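Local coordinates for protein endopolygalacturonase (Chondrostereum purpureum, PDB 1K5C) that probably hydrolyses the alpha-1,4-galacturonosyl links inside the polygalacturonan chains of plant cell-wall pectin, as a right-handed parallel beta-helix enzyme of glycoside hydrolase family 28, at residues 309-315 with 329-334; 96-101 with 114-119; 238-244 with 275-281; 11-17 with 33-38. All blocks are in the same frame, centred on the assembly; numbering follows the deposited sequence. Where two conformers were deposited one is given.

Contact 1 (309-315 with 329-334); sequences WSQLTVT and ITGGQY
Trp309 and Thr330 join two successive turns of the parallel beta-helix near its C-terminal end, where Trp309 N donates to Thr330 O at 2.7 Å. A type I turn from Trp309 to Leu312 then bends the segment 309-315 round a corner. Past it, the segments 312-315 and 329-333 run parallel in sense but splayed by 46°. Gln333 bridges strand 312-315, its N bonded to Leu312 O and its O accepting from Val314 N at 2.8 Å. In the conformer given, the peptide before Gly332 is cis. Inside the coil, CG2 of Ile329 sits over one face of the indole, 3.6 Å from Trp309 CD2. The six-membered ring of Trp309 turns its edge to the face of the Tyr334 ring, planes at 61°. Trp309 NE1 is bonded to Val278 O on the preceding turn. On the outer side Gln333 stretches out, CG anti to its N (chi1 176°), across the CG2 methyls of Thr313 and Thr315. One water donates to both Thr313 OG1 and Gln333 OE1; a second donates to Val314 O and accepts from Gln333 NE2, 3.0 Å away.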
loop_
_atom_site.group_PDB
_atom_site.type_symbol
_atom_site.label_atom_id
_atom_site.label_comp_id
_atom_site.label_asym_id
_atom_site.label_seq_id
_atom_site.Cartn_x
_atom_site.Cartn_y
_atom_site.Cartn_z
ATOM N N TRP A 309 -1.113 -20.252 12.807
ATOM C CA TRP A 309 -0.922 -18.942 13.421
ATOM C C TRP A 309 -0.033 -19.060 14.668
ATOM O O TRP A 309 -0.054 -18.231 15.570
ATOM C CB TRP A 309 -2.279 -18.327 13.800
ATOM C CG TRP A 309 -3.020 -17.827 12.580
ATOM C CD1 TRP A 309 -2.859 -18.153 11.252
ATOM C CD2 TRP A 309 -4.072 -16.828 12.627
ATOM N NE1 TRP A 309 -3.750 -17.420 10.461
ATOM C CE2 TRP A 309 -4.490 -16.613 11.291
ATOM C CE3 TRP A 309 -4.680 -16.123 13.672
ATOM C CZ2 TRP A 309 -5.524 -15.674 11.006
ATOM C CZ3 TRP A 309 -5.683 -15.209 13.368
ATOM C CH2 TRP A 309 -6.094 -15.002 12.041
ATOM N N SER A 310 0.872 -20.074 14.655
ATOM C CA SER A 310 1.669 -20.365 15.852
ATOM C C SER A 310 2.516 -19.232 16.281
ATOM O O SER A 310 2.794 -19.114 17.482
ATOM C CB SER A 310 2.540 -21.610 15.549
ATOM O OG SER A 310 3.391 -21.365 14.397
ATOM N N GLN A 311 2.985 -18.377 15.347
ATOM C CA GLN A 311 3.917 -17.301 15.724
ATOM C C GLN A 311 3.226 -15.963 15.990
ATOM O O GLN A 311 3.919 -14.959 16.205
ATOM C CB GLN A 311 5.019 -17.158 14.657
ATOM C CG GLN A 311 5.954 -18.410 14.654
ATOM C CD GLN A 311 6.753 -18.461 15.955
ATOM O OE1 GLN A 311 6.325 -19.029 16.940
ATOM N NE2 GLN A 311 7.888 -17.813 15.988
ATOM N N LEU A 312 1.884 -15.952 16.044
ATOM C CA LEU A 312 1.173 -14.708 16.380
ATOM C C LEU A 312 0.971 -14.591 17.882
ATOM O O LEU A 312 0.444 -15.528 18.521
ATOM C CB LEU A 312 -0.205 -14.735 15.685
ATOM C CG LEU A 312 -1.110 -13.556 15.954
ATOM C CD1 LEU A 312 -0.444 -12.226 15.461
ATOM C CD2 LEU A 312 -2.487 -13.744 15.298
ATOM N N THR A 313 1.277 -13.431 18.418
ATOM C CA THR A 313 0.910 -13.069 19.813
ATOM C C THR A 313 0.231 -11.697 19.752
ATOM O O THR A 313 0.880 -10.758 19.278
ATOM C CB THR A 313 2.118 -13.047 20.755
ATOM O OG1 THR A 313 2.728 -14.332 20.777
ATOM C CG2 THR A 313 1.675 -12.603 22.147
ATOM N N VAL A 314 -0.986 -11.608 20.224
ATOM C CA VAL A 314 -1.689 -10.326 20.294
ATOM C C VAL A 314 -2.103 -10.102 21.759
ATOM O O VAL A 314 -2.704 -11.017 22.350
ATOM C CB VAL A 314 -2.933 -10.274 19.387
ATOM C CG1 VAL A 314 -3.499 -8.827 19.350
ATOM C CG2 VAL A 314 -2.634 -10.753 17.966
ATOM N N THR A 315 -1.791 -8.934 22.290
ATOM C CA THR A 315 -2.095 -8.587 23.677
ATOM C C THR A 315 -2.744 -7.183 23.722
ATOM O O THR A 315 -2.647 -6.411 22.789
ATOM C CB THR A 315 -0.826 -8.620 24.555
ATOM O OG1 THR A 315 0.151 -7.703 24.004
ATOM C CG2 THR A 315 -0.232 -10.048 24.638
ATOM N N ILE A 329 -7.842 -22.690 12.330
ATOM C CA ILE A 329 -6.760 -21.821 12.799
ATOM C C ILE A 329 -6.100 -22.448 14.012
ATOM O O ILE A 329 -6.780 -22.769 15.013
ATOM C CB ILE A 329 -7.298 -20.399 13.114
ATOM C CG1 ILE A 329 -8.031 -19.799 11.919
ATOM C CG2 ILE A 329 -6.144 -19.565 13.621
ATOM C CD1 ILE A 329 -8.673 -18.461 12.137
ATOM N N THR A 330 -4.801 -22.692 13.958
ATOM C CA THR A 330 -3.978 -23.267 15.045
ATOM C C THR A 330 -3.099 -22.136 15.577
ATOM O O THR A 330 -2.298 -21.585 14.833
ATOM C CB THR A 330 -3.045 -24.369 14.469
ATOM O OG1 THR A 330 -3.804 -25.440 13.970
ATOM C CG2 THR A 330 -2.153 -24.963 15.540
ATOM N N GLY A 331 -3.255 -21.647 16.801
ATOM C CA GLY A 331 -2.715 -20.310 17.323
ATOM C C GLY A 331 -1.419 -20.789 17.899
ATOM O O GLY A 331 -1.163 -22.049 17.839
ATOM N N GLY A 332 -0.592 -19.995 18.496
ATOM C CA GLY A 332 -0.775 -18.575 18.677
ATOM C C GLY A 332 -1.416 -18.213 19.992
ATOM O O GLY A 332 -2.015 -19.060 20.665
ATOM N N GLN A 333 -1.296 -16.940 20.350
ATOM C CA GLN A 333 -1.859 -16.422 21.570
ATOM C C GLN A 333 -2.605 -15.138 21.225
ATOM O O GLN A 333 -1.984 -14.161 20.838
ATOM C CB GLN A 333 -0.753 -16.144 22.603
ATOM C CG GLN A 333 -1.271 -15.517 23.866
ATOM C CD GLN A 333 -0.172 -14.987 24.793
ATOM O OE1 GLN A 333 0.880 -15.621 24.996
ATOM N NE2 GLN A 333 -0.471 -13.791 25.351
ATOM N N TYR A 334 -3.908 -15.113 21.373
ATOM C CA TYR A 334 -4.719 -13.948 21.043
ATOM C C TYR A 334 -6.162 -14.033 21.525
ATOM O O TYR A 334 -6.837 -12.972 21.533
ATOM C CB TYR A 334 -4.787 -13.719 19.484
ATOM C CG TYR A 334 -5.424 -14.878 18.769
ATOM C CD1 TYR A 334 -6.788 -15.025 18.522
ATOM C CD2 TYR A 334 -4.590 -15.955 18.367
ATOM C CE1 TYR A 334 -7.338 -16.142 17.870
ATOM C CE2 TYR A 334 -5.121 -17.068 17.740
ATOM C CZ TYR A 334 -6.499 -17.146 17.497
ATOM O OH TYR A 334 -7.026 -18.248 16.869
HETATM O O HOH W 1 3.207 -16.031 22.866
HETATM O O HOH W 2 -3.100 -12.465 24.590
#

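Contact 2 (96-101 with 114-119); sequences KPHPFL and VLNSPA
Phe100 and Val114 make the tight end of this contact, in which the loop 96-101 leading into a beta-helix strand lies against the end of the strand reaching Leu115 and the turn that follows. Val114 CG1 meets the edge of the Phe100 ring, 3.5 Å from CD2, as the two side chains run past each other in opposite directions. Phe100 swings its ring toward the turn, CG opposite the backbone N (chi1 -180°), and CD2 comes to 3.9 Å from Ser117 CB. The other branch of Val114, CG2, meets Leu101 CD2 tip to tip at 3.8 Å. Toward Lys96 the fit is looser and partly mediated by solvent. Pro97 and Pro118 cross at about a right angle, CD to CB 3.8 Å, while Ala119 CB touches Lys96 CB. One water bridges the two backbones, donating to Pro97 O and accepting from Ala119 N, both at 2.8 Å. Lys96 NZ bends away to the carbonyl O atoms of Thr94 and Gly89 and a salt bridge with Asp86. The turn ending at Ala119 lies beside galacturonate-binding Asn151. Phe51 meets the Phe100 ring edge-to-face, Phe77 of strand 76-78 packs on Phe100 and Leu101, and Ile122 of strand 122-127 lies against Val114.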
loop_
_atom_site.group_PDB
_atom_site.type_symbol
_atom_site.label_atom_id
_atom_site.label_comp_id
_atom_site.label_asym_id
_atom_site.label_seq_id
_atom_site.Cartn_x
_atom_site.Cartn_y
_atom_site.Cartn_z
ATOM N N LYS A 96 -9.679 15.143 -5.485
ATOM C CA LYS A 96 -8.315 14.785 -5.118
ATOM C C LYS A 96 -7.640 14.118 -6.322
ATOM O O LYS A 96 -8.040 12.993 -6.669
ATOM C CB LYS A 96 -8.265 13.804 -3.926
ATOM C CG LYS A 96 -9.252 14.074 -2.783
ATOM C CD LYS A 96 -8.995 15.418 -2.109
ATOM C CE LYS A 96 -9.782 15.599 -0.777
ATOM N NZ LYS A 96 -11.262 15.418 -0.891
ATOM N N PRO A 97 -6.602 14.662 -6.951
ATOM C CA PRO A 97 -5.896 13.913 -7.980
ATOM C C PRO A 97 -5.291 12.635 -7.368
ATOM O O PRO A 97 -4.529 12.718 -6.394
ATOM C CB PRO A 97 -4.810 14.896 -8.439
ATOM C CG PRO A 97 -5.341 16.292 -8.092
ATOM C CD PRO A 97 -6.101 16.031 -6.784
ATOM N N HIS A 98 -5.643 11.489 -7.943
ATOM C CA HIS A 98 -5.152 10.232 -7.365
ATOM C C HIS A 98 -5.114 9.168 -8.451
ATOM O O HIS A 98 -5.927 9.248 -9.405
ATOM C CB HIS A 98 -6.000 9.758 -6.176
ATOM C CG HIS A 98 -7.390 9.323 -6.561
ATOM N ND1 HIS A 98 -7.816 8.024 -6.710
ATOM C CD2 HIS A 98 -8.460 10.133 -6.868
ATOM C CE1 HIS A 98 -9.110 8.041 -7.052
ATOM N NE2 HIS A 98 -9.484 9.266 -7.160
ATOM N N PRO A 99 -4.228 8.189 -8.344
ATOM C CA PRO A 99 -3.053 8.213 -7.441
ATOM C C PRO A 99 -2.173 9.396 -7.814
ATOM O O PRO A 99 -2.319 10.007 -8.889
ATOM C CB PRO A 99 -2.379 6.853 -7.739
ATOM C CG PRO A 99 -2.674 6.640 -9.199
ATOM C CD PRO A 99 -4.098 7.147 -9.373
ATOM N N PHE A 100 -1.195 9.697 -6.943
ATOM C CA PHE A 100 -0.250 10.772 -7.259
ATOM C C PHE A 100 0.757 10.278 -8.293
ATOM O O PHE A 100 0.902 10.871 -9.371
ATOM C CB PHE A 100 0.335 11.268 -5.934
ATOM C CG PHE A 100 1.338 12.400 -6.040
ATOM C CD1 PHE A 100 1.399 13.256 -7.141
ATOM C CD2 PHE A 100 2.220 12.607 -4.989
ATOM C CE1 PHE A 100 2.350 14.277 -7.163
ATOM C CE2 PHE A 100 3.161 13.607 -5.001
ATOM C CZ PHE A 100 3.241 14.460 -6.111
ATOM N N LEU A 101 1.488 9.200 -7.917
ATOM C CA LEU A 101 2.447 8.560 -8.801
ATOM C C LEU A 101 1.910 7.212 -9.271
ATOM O O LEU A 101 1.261 6.498 -8.512
ATOM C CB LEU A 101 3.771 8.267 -8.071
ATOM C CG LEU A 101 4.736 9.409 -7.859
ATOM C CD1 LEU A 101 4.231 10.499 -7.048
ATOM C CD2 LEU A 101 6.050 8.862 -7.300
ATOM N N VAL A 114 7.706 10.752 -1.462
ATOM C CA VAL A 114 6.449 11.388 -1.846
ATOM C C VAL A 114 5.978 12.171 -0.633
ATOM O O VAL A 114 5.774 11.570 0.428
ATOM C CB VAL A 114 5.419 10.320 -2.277
ATOM C CG1 VAL A 114 4.070 10.963 -2.459
ATOM C CG2 VAL A 114 5.946 9.604 -3.541
ATOM N N LEU A 115 5.855 13.479 -0.799
ATOM C CA LEU A 115 5.474 14.373 0.300
ATOM C C LEU A 115 4.051 14.896 0.034
ATOM O O LEU A 115 3.782 15.499 -1.027
ATOM C CB LEU A 115 6.451 15.540 0.350
ATOM C CG LEU A 115 6.117 16.647 1.363
ATOM C CD1 LEU A 115 6.179 16.126 2.824
ATOM C CD2 LEU A 115 7.086 17.812 1.208
ATOM N N ASN A 116 3.153 14.678 0.986
ATOM C CA ASN A 116 1.814 15.286 0.928
ATOM C C ASN A 116 1.075 14.995 -0.394
ATOM O O ASN A 116 0.668 15.894 -1.136
ATOM C CB ASN A 116 1.895 16.780 1.242
ATOM C CG ASN A 116 2.496 16.989 2.627
ATOM O OD1 ASN A 116 2.306 16.132 3.521
ATOM N ND2 ASN A 116 3.177 18.110 2.797
ATOM N N SER A 117 0.856 13.700 -0.653
ATOM C CA SER A 117 -0.023 13.338 -1.753
ATOM C C SER A 117 -1.447 13.864 -1.487
ATOM O O SER A 117 -1.916 13.876 -0.359
ATOM C CB SER A 117 -0.032 11.819 -1.949
ATOM O OG SER A 117 -0.489 11.123 -0.779
ATOM N N PRO A 118 -2.180 14.250 -2.565
ATOM C CA PRO A 118 -3.583 14.665 -2.361
ATOM C C PRO A 118 -4.418 13.559 -1.745
ATOM O O PRO A 118 -5.270 13.865 -0.883
ATOM C CB PRO A 118 -4.054 15.074 -3.766
ATOM C CG PRO A 118 -2.755 15.588 -4.425
ATOM C CD PRO A 118 -1.695 14.573 -3.928
ATOM N N ALA A 119 -4.227 12.334 -2.190
ATOM C CA ALA A 119 -4.930 11.149 -1.627
ATOM C C ALA A 119 -3.960 9.980 -1.827
ATOM O O ALA A 119 -2.839 10.019 -1.303
ATOM C CB ALA A 119 -6.327 10.999 -2.210
HETATM O O HOH W 3 -2.846 11.532 -4.524
#

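Contact 3 (238-244 with 275-281); sequences VSGVTYD and FSDVNFT
Adjacent turns of the parallel beta-helix meet here as strands 238-244 and 275-280, paired in register with axes 4.7 Å apart and only 1° from parallel. Val238 O accepts from Ser276 N, Val241 O from Asn279 N and Tyr243 O from Thr281 N; in return Gly240 N, Val241 N and Tyr243 N donate to Ser276 O, Asp277 O and Asn279 O, with Tyr243 N 2.8 Å from Asn279 O. Gly240 and Asp277, both at positive phi, kink the two strands at the same level. On the inner face, equivalent positions stack turn upon turn. Tyr243 and Phe280 point the same way in an offset stack, centroids 4.5 Å apart and planes at 18°, with Tyr243 CB 3.3 Å from Phe280 CD2. Val278 CG1 abuts the edge of the Tyr243 ring, 3.9 Å from CE2, and Val238 CB packs on Phe275 CD1 at 3.7 Å. The face of Ser239, Ser276, Thr242 and Asn279 is polar, and Asn279 OD1 accepts from Asn308 N; at the end of the strands a water donates to Asp244 OD2 and bonds Thr281 OG1. Asp244 OD1 accepts from Gly283 N and forms a salt bridge with Lys214. The chemistry thus divides by face: an aromatic and aliphatic interior backs the strand 223-230 that carries the galacturonate-binding Arg226 and Lys228, while the outside is polar and hydrated.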
loop_
_atom_site.group_PDB
_atom_site.type_symbol
_atom_site.label_atom_id
_atom_site.label_comp_id
_atom_site.label_asym_id
_atom_site.label_seq_id
_atom_site.Cartn_x
_atom_site.Cartn_y
_atom_site.Cartn_z
ATOM N N VAL A 238 -8.159 -14.695 -2.162
ATOM C CA VAL A 238 -6.866 -14.428 -1.518
ATOM C C VAL A 238 -6.336 -15.764 -1.094
ATOM O O VAL A 238 -7.007 -16.481 -0.367
ATOM C CB VAL A 238 -7.006 -13.519 -0.285
ATOM C CG1 VAL A 238 -5.651 -13.316 0.387
ATOM C CG2 VAL A 238 -7.668 -12.204 -0.663
ATOM N N SER A 239 -5.110 -16.140 -1.571
ATOM C CA SER A 239 -4.585 -17.476 -1.239
ATOM C C SER A 239 -3.086 -17.426 -1.052
ATOM O O SER A 239 -2.359 -17.002 -1.947
ATOM C CB SER A 239 -4.939 -18.448 -2.345
ATOM O OG SER A 239 -4.580 -19.775 -2.031
ATOM N N GLY A 240 -2.618 -17.956 0.080
ATOM C CA GLY A 240 -1.162 -18.091 0.286
ATOM C C GLY A 240 -0.578 -16.764 0.805
ATOM O O GLY A 240 0.051 -16.030 0.040
ATOM N N VAL A 241 -0.846 -16.449 2.063
ATOM C CA VAL A 241 -0.353 -15.256 2.719
ATOM C C VAL A 241 0.435 -15.665 3.934
ATOM O O VAL A 241 -0.058 -16.446 4.748
ATOM C CB VAL A 241 -1.542 -14.341 3.138
ATOM C CG1 VAL A 241 -0.994 -13.065 3.827
ATOM C CG2 VAL A 241 -2.444 -13.996 1.938
ATOM N N THR A 242 1.652 -15.147 4.049
ATOM C CA THR A 242 2.503 -15.440 5.224
ATOM C C THR A 242 2.898 -14.139 5.904
ATOM O O THR A 242 3.540 -13.299 5.266
ATOM C CB THR A 242 3.761 -16.217 4.788
ATOM O OG1 THR A 242 3.361 -17.379 4.070
ATOM C CG2 THR A 242 4.596 -16.604 6.009
ATOM N N TYR A 243 2.546 -14.038 7.155
ATOM C CA TYR A 243 2.999 -12.953 8.043
ATOM C C TYR A 243 4.139 -13.508 8.901
ATOM O O TYR A 243 3.973 -14.539 9.562
ATOM C CB TYR A 243 1.845 -12.511 8.975
ATOM C CG TYR A 243 0.669 -11.940 8.247
ATOM C CD1 TYR A 243 0.648 -10.630 7.807
ATOM C CD2 TYR A 243 -0.453 -12.729 7.979
ATOM C CE1 TYR A 243 -0.437 -10.083 7.130
ATOM C CE2 TYR A 243 -1.562 -12.209 7.316
ATOM C CZ TYR A 243 -1.548 -10.890 6.909
ATOM O OH TYR A 243 -2.647 -10.420 6.218
ATOM N N ASP A 244 5.282 -12.816 8.865
ATOM C CA ASP A 244 6.523 -13.332 9.493
ATOM C C ASP A 244 7.240 -12.157 10.100
ATOM O O ASP A 244 7.513 -11.175 9.403
ATOM C CB ASP A 244 7.293 -14.005 8.368
ATOM C CG ASP A 244 8.604 -14.652 8.732
ATOM O OD1 ASP A 244 9.284 -14.190 9.669
ATOM O OD2 ASP A 244 8.908 -15.680 8.017
ATOM N N PHE A 275 -10.857 -16.969 1.027
ATOM C CA PHE A 275 -9.511 -16.794 1.592
ATOM C C PHE A 275 -8.969 -18.174 1.949
ATOM O O PHE A 275 -9.650 -18.950 2.626
ATOM C CB PHE A 275 -9.511 -15.961 2.861
ATOM C CG PHE A 275 -10.011 -14.537 2.747
ATOM C CD1 PHE A 275 -10.198 -13.905 1.536
ATOM C CD2 PHE A 275 -10.318 -13.872 3.927
ATOM C CE1 PHE A 275 -10.694 -12.584 1.491
ATOM C CE2 PHE A 275 -10.782 -12.551 3.915
ATOM C CZ PHE A 275 -10.966 -11.910 2.683
ATOM N N SER A 276 -7.717 -18.437 1.591
ATOM C CA SER A 276 -7.099 -19.729 1.932
ATOM C C SER A 276 -5.625 -19.521 2.305
ATOM O O SER A 276 -4.955 -18.610 1.830
ATOM C CB SER A 276 -7.243 -20.730 0.833
ATOM O OG SER A 276 -6.734 -20.289 -0.354
ATOM N N ASP A 277 -5.175 -20.435 3.154
ATOM C CA ASP A 277 -3.727 -20.582 3.464
ATOM C C ASP A 277 -3.122 -19.273 3.959
ATOM O O ASP A 277 -2.183 -18.739 3.363
ATOM C CB ASP A 277 -2.992 -21.135 2.243
ATOM C CG ASP A 277 -3.516 -22.459 1.838
ATOM O OD1 ASP A 277 -4.318 -23.119 2.552
ATOM O OD2 ASP A 277 -3.043 -22.897 0.744
ATOM N N VAL A 278 -3.640 -18.805 5.108
ATOM C CA VAL A 278 -3.168 -17.569 5.748
ATOM C C VAL A 278 -2.421 -17.977 7.046
ATOM O O VAL A 278 -3.054 -18.538 7.947
ATOM C CB VAL A 278 -4.339 -16.623 6.067
ATOM C CG1 VAL A 278 -3.824 -15.396 6.803
ATOM C CG2 VAL A 278 -5.062 -16.251 4.778
ATOM N N ASN A 279 -1.126 -17.689 7.121
ATOM C CA ASN A 279 -0.270 -18.165 8.213
ATOM C C ASN A 279 0.434 -17.001 8.899
ATOM O O ASN A 279 0.808 -16.009 8.234
ATOM C CB ASN A 279 0.820 -19.117 7.655
ATOM C CG ASN A 279 0.336 -20.509 7.360
ATOM O OD1 ASN A 279 -0.811 -20.870 7.510
ATOM N ND2 ASN A 279 1.301 -21.432 7.069
ATOM N N PHE A 280 0.717 -17.190 10.185
ATOM C CA PHE A 280 1.662 -16.348 10.960
ATOM C C PHE A 280 2.757 -17.338 11.442
ATOM O O PHE A 280 2.570 -18.037 12.433
ATOM C CB PHE A 280 1.030 -15.670 12.150
ATOM C CG PHE A 280 0.020 -14.574 11.810
ATOM C CD1 PHE A 280 -1.276 -14.863 11.468
ATOM C CD2 PHE A 280 0.433 -13.216 11.871
ATOM C CE1 PHE A 280 -2.207 -13.846 11.204
ATOM C CE2 PHE A 280 -0.498 -12.215 11.605
ATOM C CZ PHE A 280 -1.799 -12.519 11.276
ATOM N N THR A 281 3.858 -17.382 10.658
ATOM C CA THR A 281 4.965 -18.329 10.905
ATOM C C THR A 281 6.281 -17.589 10.770
ATOM O O THR A 281 6.344 -16.429 10.401
ATOM C CB THR A 281 4.875 -19.517 9.928
ATOM O OG1 THR A 281 4.829 -18.970 8.594
ATOM C CG2 THR A 281 3.641 -20.378 10.186
HETATM O O HOH W 4 -8.736 -18.890 -1.762
HETATM O O HOH W 5 -5.161 -22.156 -1.290
HETATM O O HOH W 6 7.330 -18.158 7.614
#

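Contact 4 (11-17 with 33-38); sequences AKDIAGC and LVLNPD
Asp38 takes the N-H of Gly16 on its carboxylate: OD1 receives it on the syn side at 3.0 Å, almost straight at 172°, and OD2 adds only a weak, bent bond. Gly16 belongs to a type II turn from Ile14 to Cys17, whose positive phi at Gly16 suits glycine, and the carboxylate thus braces the turn at its exposed corner. One water ties the same end together, donating to Ile14 O and Cys17 O and accepting from Asp38 N at 2.8 Å. A second water links Ala11 O to Asn36 N, 2.9 Å from the nitrogen. Beside these polar links the contact is apolar. Ala11 CB rests 3.4 Å from Val34 O and touches Leu33 CD1 and Leu35 CD2. Ile14, with CG1 set between its N and carbonyl carbon (chi1 65°), carries CD1 to Pro37 CA at 3.7 Å and to Leu35 CD2 at 4.0 Å. The contact lies at the N-terminal end of the beta-helix: the loop 11-17, held by the Cys3-Cys17 disulfide, lies beside strand 33-35, an outermost strand of its sheet. Val5 of strand 4-5 and Val20 of strand 19-22 pack on Ile14, while Phe61 and Ile63 of the next strand back Leu35.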
loop_
_atom_site.group_PDB
_atom_site.type_symbol
_atom_site.label_atom_id
_atom_site.label_comp_id
_atom_site.label_asym_id
_atom_site.label_seq_id
_atom_site.Cartn_x
_atom_site.Cartn_y
_atom_site.Cartn_z
ATOM N N ALA A 11 10.209 15.844 -20.996
ATOM C CA ALA A 11 10.048 14.447 -20.645
ATOM C C ALA A 11 9.779 13.546 -21.805
ATOM O O ALA A 11 10.147 12.400 -21.747
ATOM C CB ALA A 11 8.918 14.334 -19.619
ATOM N N LYS A 12 9.183 14.122 -22.857
ATOM C CA LYS A 12 8.891 13.300 -24.021
ATOM C C LYS A 12 10.106 13.059 -24.876
ATOM O O LYS A 12 9.962 12.290 -25.857
ATOM C CB LYS A 12 7.750 13.978 -24.815
ATOM C CG LYS A 12 8.237 15.105 -25.655
ATOM C CD LYS A 12 7.216 16.177 -26.065
ATOM C CE LYS A 12 7.818 17.168 -27.060
ATOM N NZ LYS A 12 9.205 17.530 -26.644
ATOM N N ASP A 13 11.236 13.735 -24.594
ATOM C CA ASP A 13 12.397 13.665 -25.473
ATOM C C ASP A 13 13.549 12.824 -24.930
ATOM O O ASP A 13 14.687 13.149 -25.240
ATOM C CB ASP A 13 12.909 15.100 -25.721
ATOM C CG ASP A 13 11.965 15.848 -26.641
ATOM O OD1 ASP A 13 11.564 15.226 -27.658
ATOM O OD2 ASP A 13 11.752 17.027 -26.302
ATOM N N ILE A 14 13.279 11.805 -24.151
ATOM C CA ILE A 14 14.336 10.973 -23.578
ATOM C C ILE A 14 14.622 9.696 -24.343
ATOM O O ILE A 14 15.521 8.930 -23.897
ATOM C CB ILE A 14 14.090 10.678 -22.080
ATOM C CG1 ILE A 14 12.851 9.842 -21.868
ATOM C CG2 ILE A 14 14.038 11.951 -21.237
ATOM C CD1 ILE A 14 12.683 9.271 -20.455
ATOM N N ALA A 15 13.968 9.433 -25.476
ATOM C CA ALA A 15 14.281 8.199 -26.203
ATOM C C ALA A 15 15.668 8.219 -26.697
ATOM O O ALA A 15 16.135 9.259 -27.281
ATOM C CB ALA A 15 13.258 8.044 -27.369
ATOM N N GLY A 16 16.403 7.154 -26.466
ATOM C CA GLY A 16 17.799 7.050 -26.830
ATOM C C GLY A 16 18.738 7.186 -25.680
ATOM O O GLY A 16 19.902 6.772 -25.788
ATOM N N CYS A 17 18.236 7.782 -24.561
ATOM C CA CYS A 17 19.081 7.956 -23.392
ATOM C C CYS A 17 19.146 6.716 -22.530
ATOM O O CYS A 17 18.112 6.182 -22.123
ATOM C CB CYS A 17 18.499 9.069 -22.489
ATOM S SG CYS A 17 18.254 10.661 -23.317
ATOM N N LEU A 33 3.447 14.687 -15.684
ATOM C CA LEU A 33 4.860 14.334 -15.959
ATOM C C LEU A 33 4.890 12.860 -16.273
ATOM O O LEU A 33 4.618 12.042 -15.412
ATOM C CB LEU A 33 5.705 14.716 -14.759
ATOM C CG LEU A 33 7.212 14.328 -14.898
ATOM C CD1 LEU A 33 7.815 14.992 -16.159
ATOM C CD2 LEU A 33 7.970 14.759 -13.664
ATOM N N VAL A 34 5.201 12.554 -17.531
ATOM C CA VAL A 34 5.181 11.170 -18.038
ATOM C C VAL A 34 6.559 10.831 -18.585
ATOM O O VAL A 34 7.082 11.501 -19.457
ATOM C CB VAL A 34 4.127 11.023 -19.135
ATOM C CG1 VAL A 34 4.122 9.603 -19.734
ATOM C CG2 VAL A 34 2.713 11.325 -18.546
ATOM N N LEU A 35 7.138 9.740 -18.049
ATOM C CA LEU A 35 8.434 9.262 -18.507
ATOM C C LEU A 35 8.308 7.842 -19.026
ATOM O O LEU A 35 7.826 6.958 -18.310
ATOM C CB LEU A 35 9.480 9.295 -17.375
ATOM C CG LEU A 35 9.832 10.680 -16.834
ATOM C CD1 LEU A 35 10.562 10.576 -15.499
ATOM C CD2 LEU A 35 10.647 11.479 -17.868
ATOM N N ASN A 36 8.804 7.645 -20.272
ATOM C CA ASN A 36 8.835 6.326 -20.902
ATOM C C ASN A 36 10.286 6.027 -21.285
ATOM O O ASN A 36 10.676 6.194 -22.462
ATOM C CB ASN A 36 7.937 6.272 -22.153
ATOM C CG ASN A 36 6.481 6.350 -21.762
ATOM O OD1 ASN A 36 5.980 5.505 -21.027
ATOM N ND2 ASN A 36 5.769 7.369 -22.239
ATOM N N PRO A 37 11.121 5.689 -20.317
ATOM C CA PRO A 37 12.574 5.565 -20.624
ATOM C C PRO A 37 12.864 4.310 -21.440
ATOM O O PRO A 37 12.124 3.332 -21.457
ATOM C CB PRO A 37 13.227 5.474 -19.232
ATOM C CG PRO A 37 12.148 5.801 -18.252
ATOM C CD PRO A 37 10.856 5.442 -18.911
ATOM N N ASP A 38 14.041 4.376 -22.101
ATOM C CA ASP A 38 14.557 3.200 -22.814
ATOM C C ASP A 38 14.704 2.016 -21.875
ATOM O O ASP A 38 14.946 2.159 -20.629
ATOM C CB ASP A 38 15.946 3.501 -23.378
ATOM C CG ASP A 38 15.989 4.434 -24.590
ATOM O OD1 ASP A 38 14.986 5.017 -24.944
ATOM O OD2 ASP A 38 17.098 4.520 -25.167
HETATM O O HOH W 7 9.240 9.804 -22.098
HETATM O O HOH W 8 15.448 6.849 -21.958
#

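The four contacts sample the beta-helix from one end to the other. Contact 4 lies at the N-terminal end and contact 1 near the C-terminal end, their centres about 50 Å apart. Contacts 1 and 3 touch directly, centres about 13 Å apart: Gln311 N lies 3.0 Å from Phe280 O, and Trp309 CE2 is 3.6 Å from Phe280 CE1, which continues the aromatic core from turn to turn. Contact 2 is about 30 Å from contact 3, centre to centre, and lies on the opposite side of the chain's centre, with the side chain of Ala119 about 4 Å from that of galacturonate-binding Asn151. Tyr243 of contact 3 stands about 7 Å from Arg226, side chain to side chain.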